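Local coordinates for protein cystathionine beta-lyases/cystathionine gamma-synthases (Corynebacterium glutamicum, PDB 5X5H) that probably catalyses the pyridoxal-phosphate-dependent joining of O-succinyl-L-homoserine and L-cysteine into L,L-cystathionine, with release of succinate, in methionine biosynthesis, at residues G109-I114 with S354-P359; E124-D129 with K137-D142; L89-L94 with T116-W121. All coordinates share one frame; numbering follows the deposited sequence.

Contact 1 (G109-I114 with S354-P359); sequences GTYRLI and SQLEVP
Y111 meets the 354-359 loop at two points, S354 near the phenol end of its ring and L356 near the ring's root. The tyrosine sits on helix 108-118 with CG anti to the backbone N (chi1 171°), which sends the ring out from the helix toward the loop. S354 lies over one face of that ring and off-centre: its OG stands 4.1 Å above the plane, displaced toward the rim. The closer atom is its methylene carbon, with S354 CB 3.5 Å from Y111 OH and 3.6 Å from Y111 CZ. This is van der Waals packing of a carbon on the phenol end; no hydrogen bond links the two hydroxyls. L356 uses one branch: its CD2 reaches Y111 CB at 3.8 Å and Y111 CG at 4.1 Å, the two side chains running obliquely past one another.

The serine hydroxyl takes its bonds within its own loop. Its OG is tucked between the backbone N and the carbonyl carbon (chi1 87°), where it accepts a bent bond from L356 N at 2.9 Å, closing an ST turn; it also bonds to A351 O. A type I beta turn from S354 to E357 overlaps the ST turn, with E357 N bonded to S354 O at 3.1 Å. The two turns share S354 and L356, the two residues that touch the tyrosine. L356 also packs on V127 and A106, and Y111 on L102 and Y125. Y107, which binds the cofactor, lies just before helix 108-118, four residues ahead of Y111. The contact is a domain-domain junction of a fold type I pyridoxal-phosphate enzyme: a loop between strands 339-341 and 362-366 of the C-terminal sheet rests on a helix of the cofactor-binding domain.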
loop_
_atom_site.group_PDB
_atom_site.type_symbol
_atom_site.label_atom_id
_atom_site.label_comp_id
_atom_site.label_asym_id
_atom_site.label_seq_id
_atom_site.Cartn_x
_atom_site.Cartn_y
_atom_site.Cartn_z
ATOM N N GLY A 109 26.351 -2.356 12.857
ATOM C CA GLY A 109 26.165 -1.240 11.970
ATOM C C GLY A 109 26.521 0.149 12.577
ATOM O O GLY A 109 27.061 0.985 11.899
ATOM N N THR A 110 26.254 0.366 13.851
ATOM C CA THR A 110 26.632 1.534 14.568
ATOM C C THR A 110 28.192 1.726 14.574
ATOM O O THR A 110 28.747 2.788 14.293
ATOM C CB THR A 110 26.081 1.609 15.986
ATOM O OG1 THR A 110 24.661 1.368 15.922
ATOM C CG2 THR A 110 26.402 2.884 16.615
ATOM N N TYR A 111 28.804 0.616 14.951
ATOM C CA TYR A 111 30.249 0.581 14.966
ATOM C C TYR A 111 30.890 0.844 13.577
ATOM O O TYR A 111 31.782 1.685 13.482
ATOM C CB TYR A 111 30.740 -0.846 15.471
ATOM C CG TYR A 111 32.297 -0.996 15.293
ATOM C CD1 TYR A 111 33.111 -0.280 16.106
ATOM C CD2 TYR A 111 32.801 -1.719 14.250
ATOM C CE1 TYR A 111 34.524 -0.319 15.886
ATOM C CE2 TYR A 111 34.173 -1.759 14.045
ATOM C CZ TYR A 111 34.964 -1.102 14.883
ATOM O OH TYR A 111 36.386 -1.143 14.588
ATOM N N ARG A 112 30.359 0.243 12.542
ATOM C CA ARG A 112 30.833 0.398 11.182
ATOM C C ARG A 112 30.676 1.838 10.772
ATOM O O ARG A 112 31.557 2.438 10.170
ATOM C CB ARG A 112 30.170 -0.545 10.212
ATOM C CG ARG A 112 30.557 -0.365 8.734
ATOM C CD ARG A 112 29.882 -1.392 7.859
ATOM N NE ARG A 112 28.498 -1.583 8.375
ATOM C CZ ARG A 112 27.373 -1.725 7.670
ATOM N NH1 ARG A 112 27.350 -1.704 6.331
ATOM N NH2 ARG A 112 26.231 -1.885 8.323
ATOM N N LEU A 113 29.557 2.438 11.112
ATOM C CA LEU A 113 29.389 3.847 10.750
ATOM C C LEU A 113 30.413 4.734 11.384
ATOM O O LEU A 113 30.981 5.592 10.711
ATOM C CB LEU A 113 27.959 4.305 11.173
ATOM C CG LEU A 113 27.503 5.737 10.754
ATOM C CD1 LEU A 113 27.553 5.975 9.289
ATOM C CD2 LEU A 113 26.093 6.009 11.313
ATOM N N ILE A 114 30.658 4.568 12.671
ATOM C CA ILE A 114 31.701 5.368 13.340
ATOM C C ILE A 114 33.100 5.109 12.740
ATOM O O ILE A 114 33.813 6.029 12.395
ATOM C CB ILE A 114 31.691 5.061 14.818
ATOM C CG1 ILE A 114 30.348 5.537 15.428
ATOM C CG2 ILE A 114 32.964 5.725 15.419
ATOM C CD1 ILE A 114 30.083 4.991 16.810
ATOM N N SER A 354 37.496 -6.025 16.039
ATOM C CA SER A 354 37.369 -4.955 16.979
ATOM C C SER A 354 37.134 -5.494 18.394
ATOM O O SER A 354 36.815 -6.705 18.517
ATOM C CB SER A 354 36.196 -4.073 16.480
ATOM O OG SER A 354 34.926 -4.578 17.000
ATOM N N GLN A 355 37.126 -4.672 19.442
ATOM C CA GLN A 355 36.718 -5.205 20.777
ATOM C C GLN A 355 35.223 -5.655 20.735
ATOM O O GLN A 355 34.774 -6.342 21.609
ATOM C CB GLN A 355 36.937 -4.271 22.003
ATOM C CG GLN A 355 37.093 -4.953 23.465
ATOM C CD GLN A 355 36.541 -6.428 23.728
ATOM O OE1 GLN A 355 37.196 -7.425 23.373
ATOM N NE2 GLN A 355 35.375 -6.549 24.378
ATOM N N LEU A 356 34.458 -5.235 19.754
ATOM C CA LEU A 356 33.003 -5.629 19.709
ATOM C C LEU A 356 32.779 -7.009 19.119
ATOM O O LEU A 356 31.612 -7.408 18.911
ATOM C CB LEU A 356 32.199 -4.633 18.852
ATOM C CG LEU A 356 31.840 -3.409 19.653
ATOM C CD1 LEU A 356 33.090 -2.632 19.968
ATOM C CD2 LEU A 356 30.893 -2.601 18.797
ATOM N N GLU A 357 33.851 -7.738 18.753
ATOM C CA GLU A 357 33.701 -8.960 18.015
ATOM C C GLU A 357 33.020 -9.971 18.898
ATOM O O GLU A 357 33.365 -10.077 20.096
ATOM C CB GLU A 357 35.090 -9.479 17.562
ATOM C CG GLU A 357 35.044 -10.842 16.914
ATOM C CD GLU A 357 36.356 -11.409 16.337
ATOM O OE1 GLU A 357 37.319 -10.674 15.996
ATOM O OE2 GLU A 357 36.346 -12.650 16.238
ATOM N N VAL A 358 32.090 -10.721 18.337
ATOM C CA VAL A 358 31.180 -11.594 19.131
ATOM C C VAL A 358 31.698 -13.017 19.127
ATOM O O VAL A 358 32.111 -13.482 18.102
ATOM C CB VAL A 358 29.807 -11.583 18.388
ATOM C CG1 VAL A 358 28.802 -12.463 19.170
ATOM C CG2 VAL A 358 29.280 -10.168 18.373
ATOM N N PRO A 359 31.650 -13.732 20.255
ATOM C CA PRO A 359 32.041 -15.139 20.287
ATOM C C PRO A 359 31.404 -16.023 19.237
ATOM O O PRO A 359 30.156 -15.957 18.956
ATOM C CB PRO A 359 31.665 -15.645 21.636
ATOM C CG PRO A 359 31.280 -14.441 22.374
ATOM C CD PRO A 359 31.230 -13.259 21.554
#

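Contact 2 (E124-D129 with K137-D142); sequences EYTVVD and KAAIKD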
loop_
_atom_site.group_PDB
_atom_site.type_symbol
_atom_site.label_atom_id
_atom_site.label_comp_id
_atom_site.label_asym_id
_atom_site.label_seq_id
_atom_site.Cartn_x
_atom_site.Cartn_y
_atom_site.Cartn_z
ATOM N N GLU A 124 36.923 11.297 16.266
ATOM C CA GLU A 124 37.662 10.343 17.066
ATOM C C GLU A 124 36.678 9.551 17.911
ATOM O O GLU A 124 35.558 10.033 18.305
ATOM C CB GLU A 124 38.557 11.139 18.060
ATOM C CG GLU A 124 39.486 12.165 17.577
ATOM C CD GLU A 124 40.142 13.051 18.701
ATOM O OE1 GLU A 124 39.862 13.058 19.915
ATOM O OE2 GLU A 124 41.039 13.819 18.282
ATOM N N TYR A 125 37.050 8.340 18.311
ATOM C CA TYR A 125 36.298 7.623 19.285
ATOM C C TYR A 125 37.139 6.755 20.220
ATOM O O TYR A 125 38.292 6.408 19.883
ATOM C CB TYR A 125 35.245 6.788 18.604
ATOM C CG TYR A 125 35.774 5.536 17.850
ATOM C CD1 TYR A 125 36.281 5.606 16.577
ATOM C CD2 TYR A 125 35.732 4.313 18.445
ATOM C CE1 TYR A 125 36.750 4.462 15.894
ATOM C CE2 TYR A 125 36.166 3.190 17.754
ATOM C CZ TYR A 125 36.689 3.286 16.522
ATOM O OH TYR A 125 37.096 2.186 15.867
ATOM N N THR A 126 36.487 6.356 21.305
ATOM C CA THR A 126 37.085 5.400 22.266
ATOM C C THR A 126 35.982 4.371 22.598
ATOM O O THR A 126 34.873 4.735 22.915
ATOM C CB THR A 126 37.542 6.103 23.520
ATOM O OG1 THR A 126 38.567 7.008 23.150
ATOM C CG2 THR A 126 38.166 5.151 24.581
ATOM N N VAL A 127 36.336 3.072 22.619
ATOM C CA VAL A 127 35.487 2.008 23.084
ATOM C C VAL A 127 35.751 1.684 24.538
ATOM O O VAL A 127 36.960 1.557 24.858
ATOM C CB VAL A 127 35.636 0.730 22.237
ATOM C CG1 VAL A 127 34.989 -0.490 22.938
ATOM C CG2 VAL A 127 35.155 0.988 20.814
ATOM N N VAL A 128 34.711 1.486 25.339
ATOM C CA VAL A 128 34.800 1.174 26.723
ATOM C C VAL A 128 33.734 0.133 27.079
ATOM O O VAL A 128 32.822 -0.102 26.294
ATOM C CB VAL A 128 34.590 2.371 27.661
ATOM C CG1 VAL A 128 35.558 3.516 27.322
ATOM C CG2 VAL A 128 33.184 2.932 27.603
ATOM N N ASP A 129 33.859 -0.458 28.201
ATOM C CA ASP A 129 32.760 -1.231 28.769
ATOM C C ASP A 129 31.851 -0.318 29.503
ATOM O O ASP A 129 32.094 0.124 30.605
ATOM C CB ASP A 129 33.342 -2.365 29.639
ATOM C CG ASP A 129 32.252 -3.238 30.282
ATOM O OD1 ASP A 129 31.024 -3.017 30.079
ATOM O OD2 ASP A 129 32.682 -4.198 30.990
ATOM N N LYS A 137 33.634 7.265 32.676
ATOM C CA LYS A 137 34.121 8.501 33.249
ATOM C C LYS A 137 35.550 8.741 32.762
ATOM O O LYS A 137 35.901 9.885 32.327
ATOM C CB LYS A 137 34.044 8.472 34.743
ATOM C CG LYS A 137 34.487 9.797 35.316
ATOM C CD LYS A 137 34.276 9.727 36.823
ATOM C CE LYS A 137 34.745 11.028 37.433
ATOM N NZ LYS A 137 34.678 10.836 38.894
ATOM N N ALA A 138 36.381 7.718 32.734
ATOM C CA ALA A 138 37.796 7.922 32.368
ATOM C C ALA A 138 38.025 8.250 30.937
ATOM O O ALA A 138 39.030 8.828 30.544
ATOM C CB ALA A 138 38.681 6.694 32.760
ATOM N N ALA A 139 37.091 7.830 30.057
ATOM C CA ALA A 139 37.233 8.022 28.685
ATOM C C ALA A 139 36.738 9.386 28.126
ATOM O O ALA A 139 37.032 9.664 26.958
ATOM C CB ALA A 139 36.483 6.921 27.977
ATOM N N ILE A 140 36.007 10.088 28.950
ATOM C CA ILE A 140 35.489 11.438 28.584
ATOM C C ILE A 140 36.658 12.430 28.546
ATOM O O ILE A 140 37.431 12.456 29.565
ATOM C CB ILE A 140 34.441 11.904 29.546
ATOM C CG1 ILE A 140 33.209 10.951 29.580
ATOM C CG2 ILE A 140 34.018 13.356 29.260
ATOM C CD1 ILE A 140 32.209 11.230 30.636
ATOM N N LYS A 141 36.844 13.079 27.412
ATOM C CA LYS A 141 37.870 14.117 27.170
ATOM C C LYS A 141 37.174 15.473 26.937
ATOM O O LYS A 141 35.951 15.569 26.906
ATOM C CB LYS A 141 38.677 13.738 25.934
ATOM C CG LYS A 141 39.257 12.322 25.924
ATOM C CD LYS A 141 40.236 12.135 24.835
ATOM C CE LYS A 141 39.603 12.210 23.468
ATOM N NZ LYS A 141 40.559 12.144 22.368
ATOM N N ASP A 142 37.972 16.510 26.806
ATOM C CA ASP A 142 37.417 17.840 26.668
ATOM C C ASP A 142 36.667 18.001 25.355
ATOM O O ASP A 142 35.684 18.732 25.343
ATOM C CB ASP A 142 38.590 18.797 26.677
ATOM C CG ASP A 142 39.097 19.077 28.082
ATOM O OD1 ASP A 142 38.476 18.697 29.093
ATOM O OD2 ASP A 142 40.149 19.721 28.166
HETATM O O HOH W 1 39.191 8.696 25.624
#
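T126 and A139 mark the closest backbone approach, their CA atoms 6.9 Å apart, where strand 124-128 packs against the C-terminal part of helix 133-139 and the chain that follows it. Alternation along the strand turns E124, T126 and V128 toward that segment and Y125 and V127 to the other side. A139 offers its single methyl group to two of them: V128 CG1 approaches A139 CB to 3.6 Å, and T126 CG2 lies looser against it at 4.2 Å. With CG2 anti to the backbone N, T126 puts its methyl group against A139 and its hydroxyl beside its own N. That hydroxyl bonds to H99 NE2 and also reaches a water 3.1 Å from T126 OG1; the water donates to A139 O at 2.7 Å, bridging the strand to the A139 carbonyl.

Nearer the surface, K141 NZ and E124 OE1 form a salt bridge of 2.7 Å. The ammonium comes from the syn side of the carboxylate, 34° out of its plane. E124 is extended beyond CG, whereas K141 bends at chi3 (-66°), and the chains meet at about a right angle. N143 ND2 is a second partner of E124 OE1. Strand 124-128, helix 133-139 and parallel strand 144-150 make a beta-alpha-beta crossover that passes over strand 99-103, at the edge of the seven-stranded sheet.

Contact 3 (L89-L94 with T116-W121); sequences LFRIIL and TVFTAW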
loop_
_atom_site.group_PDB
_atom_site.type_symbol
_atom_site.label_atom_id
_atom_site.label_comp_id
_atom_site.label_asym_id
_atom_site.label_seq_id
_atom_site.Cartn_x
_atom_site.Cartn_y
_atom_site.Cartn_z
ATOM N N LEU A 89 21.747 11.861 13.816
ATOM C CA LEU A 89 22.040 12.318 15.157
ATOM C C LEU A 89 23.532 12.546 15.293
ATOM O O LEU A 89 23.994 13.571 15.873
ATOM C CB LEU A 89 21.480 11.316 16.207
ATOM C CG LEU A 89 21.101 11.605 17.604
ATOM C CD1 LEU A 89 20.467 12.943 17.805
ATOM C CD2 LEU A 89 20.420 10.344 18.092
ATOM N N PHE A 90 24.385 11.715 14.729
ATOM C CA PHE A 90 25.812 11.867 14.735
ATOM C C PHE A 90 26.179 13.232 14.110
ATOM O O PHE A 90 27.083 13.966 14.575
ATOM C CB PHE A 90 26.624 10.787 14.016
ATOM C CG PHE A 90 26.746 9.458 14.701
ATOM C CD1 PHE A 90 26.299 9.177 15.969
ATOM C CD2 PHE A 90 27.263 8.433 13.975
ATOM C CE1 PHE A 90 26.436 7.869 16.532
ATOM C CE2 PHE A 90 27.411 7.163 14.531
ATOM C CZ PHE A 90 27.019 6.935 15.789
ATOM N N ARG A 91 25.573 13.572 12.962
ATOM C CA ARG A 91 25.915 14.772 12.218
ATOM C C ARG A 91 25.476 15.986 12.918
ATOM O O ARG A 91 26.061 17.041 12.606
ATOM C CB ARG A 91 25.365 14.635 10.765
ATOM C CG ARG A 91 26.150 13.570 10.042
ATOM C CD ARG A 91 25.339 13.135 8.837
ATOM N NE ARG A 91 25.637 14.033 7.761
ATOM C CZ ARG A 91 25.121 13.959 6.545
ATOM N NH1 ARG A 91 24.262 13.017 6.267
ATOM N NH2 ARG A 91 25.623 14.730 5.610
ATOM N N ILE A 92 24.465 15.932 13.731
ATOM C CA ILE A 92 24.017 17.079 14.532
ATOM C C ILE A 92 24.990 17.306 15.714
ATOM O O ILE A 92 25.430 18.410 15.993
ATOM C CB ILE A 92 22.612 16.867 15.043
ATOM C CG1 ILE A 92 21.663 16.959 13.848
ATOM C CG2 ILE A 92 22.225 17.885 16.114
ATOM C CD1 ILE A 92 20.301 16.440 14.165
ATOM N N ILE A 93 25.342 16.227 16.406
ATOM C CA ILE A 93 26.057 16.329 17.674
ATOM C C ILE A 93 27.543 16.500 17.414
ATOM O O ILE A 93 28.195 17.182 18.263
ATOM C CB ILE A 93 25.747 15.114 18.526
ATOM C CG1 ILE A 93 24.300 15.162 18.976
ATOM C CG2 ILE A 93 26.626 15.094 19.829
ATOM C CD1 ILE A 93 23.781 13.979 19.710
ATOM N N LEU A 94 28.091 15.931 16.391
ATOM C CA LEU A 94 29.552 15.878 16.171
ATOM C C LEU A 94 29.894 16.778 14.977
ATOM O O LEU A 94 29.079 17.006 14.025
ATOM C CB LEU A 94 29.937 14.484 15.776
ATOM C CG LEU A 94 29.622 13.396 16.809
ATOM C CD1 LEU A 94 29.751 12.034 16.259
ATOM C CD2 LEU A 94 30.457 13.490 18.085
ATOM N N THR A 116 34.271 3.297 10.010
ATOM C CA THR A 116 34.576 3.473 8.592
ATOM C C THR A 116 34.294 4.860 8.100
ATOM O O THR A 116 35.114 5.478 7.411
ATOM C CB THR A 116 33.836 2.380 7.746
ATOM O OG1 THR A 116 34.340 1.072 8.037
ATOM C CG2 THR A 116 34.017 2.664 6.252
ATOM N N VAL A 117 33.144 5.414 8.422
ATOM C CA VAL A 117 32.753 6.683 7.877
ATOM C C VAL A 117 33.169 7.867 8.712
ATOM O O VAL A 117 33.882 8.767 8.226
ATOM C CB VAL A 117 31.171 6.700 7.592
ATOM C CG1 VAL A 117 30.702 8.054 7.054
ATOM C CG2 VAL A 117 30.826 5.552 6.641
ATOM N N PHE A 118 32.749 7.977 9.976
ATOM C CA PHE A 118 32.976 9.189 10.699
ATOM C C PHE A 118 34.481 9.455 10.985
ATOM O O PHE A 118 34.893 10.615 11.031
ATOM C CB PHE A 118 32.086 9.342 11.927
ATOM C CG PHE A 118 30.697 9.790 11.577
ATOM C CD1 PHE A 118 29.838 8.909 10.978
ATOM C CD2 PHE A 118 30.391 11.116 11.614
ATOM C CE1 PHE A 118 28.572 9.312 10.552
ATOM C CE2 PHE A 118 29.116 11.554 11.244
ATOM C CZ PHE A 118 28.254 10.665 10.637
ATOM N N THR A 119 35.285 8.389 11.136
ATOM C CA THR A 119 36.734 8.639 11.315
ATOM C C THR A 119 37.364 9.242 10.038
ATOM O O THR A 119 38.231 10.104 10.211
ATOM C CB THR A 119 37.505 7.367 11.641
ATOM O OG1 THR A 119 37.326 6.470 10.549
ATOM C CG2 THR A 119 37.078 6.720 12.905
ATOM N N ALA A 120 36.837 9.004 8.887
ATOM C CA ALA A 120 37.320 9.616 7.665
ATOM C C ALA A 120 36.942 11.079 7.578
ATOM O O ALA A 120 37.547 11.866 6.815
ATOM C CB ALA A 120 36.838 8.824 6.492
ATOM N N TRP A 121 35.996 11.492 8.392
ATOM C CA TRP A 121 35.511 12.916 8.442
ATOM C C TRP A 121 36.046 13.669 9.696
ATOM O O TRP A 121 35.484 14.662 10.104
ATOM C CB TRP A 121 33.962 12.892 8.343
ATOM C CG TRP A 121 33.504 12.572 6.963
ATOM C CD1 TRP A 121 33.298 11.331 6.443
ATOM C CD2 TRP A 121 33.405 13.475 5.884
ATOM N NE1 TRP A 121 33.006 11.391 5.112
ATOM C CE2 TRP A 121 33.031 12.719 4.736
ATOM C CE3 TRP A 121 33.472 14.881 5.778
ATOM C CZ2 TRP A 121 32.788 13.305 3.498
ATOM C CZ3 TRP A 121 33.201 15.466 4.494
ATOM C CH2 TRP A 121 32.925 14.683 3.406
#
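F90 and F118 form a T-shaped pair in which the edge of F90 points at the face of F118. The ring planes are 86° apart, close to perpendicular, and the centroids lie 5.3 Å from each other. F90 CD2 leads, standing 3.8 Å above the F118 plane but shifted toward its CE1 and CD1 rim. The methylene group of F90 covers another part of the same ring: F90 CB is 4.1 Å from the F118 centroid, 28° off the ring normal, a CH-pi contact. F118 is thus gripped by both the ring and the CB of one residue.

R91 takes the edge. R91 CG lies near the plane of the F118 ring, 3.6 Å from F118 CZ, with the two side chains crossing at about a right angle. CG anti to the carbonyl carbon (chi1 -69°) places the aliphatic root there, and a bend at chi3 carries the guanidinium onward to other partners. R91 NH1 forms a salt bridge with D87 of the same chain, and R91 NH2 with D87 of the second subunit. The R91 NH1 groups of the two subunits lie near each other, their charges probably offset by these aspartates.

The contact is buried, joining helix 82-93 to helix 108-118 near its C-terminal part, with the strand 99-103 linking them in sequence. On its sheet side F90 makes a further edge-to-face pair with W148 and packs on L146, both on strand 144-150, and helix 222-235 lies against R91 and I92.

Overall arrangement
Contacts 1 and 3 share helix 108-118, and contact 2 packs on it through Y125; the centres of any two lie about 16 Å apart. Y111 serves contact 1 and F118 contact 3; L113 CD2 and I114 CG1, from the helix segment of contact 1, pack on F90 CE2 of contact 3 at 3.7 and 3.5 Å. Y125 CD1 of contact 2 lies 3.5 Å from I114 CG2, and Y125 CE1 meets T119 CG2 of contact 3. The side chains of Y111 and F90 each lie about 10 Å from bound pyridoxal phosphate, which puts contacts 1 and 3 near the cofactor without touching it, while contact 2 is at the sheet's outer edge, away from the annotated sites. Contacts 1 and 3 also border the second subunit.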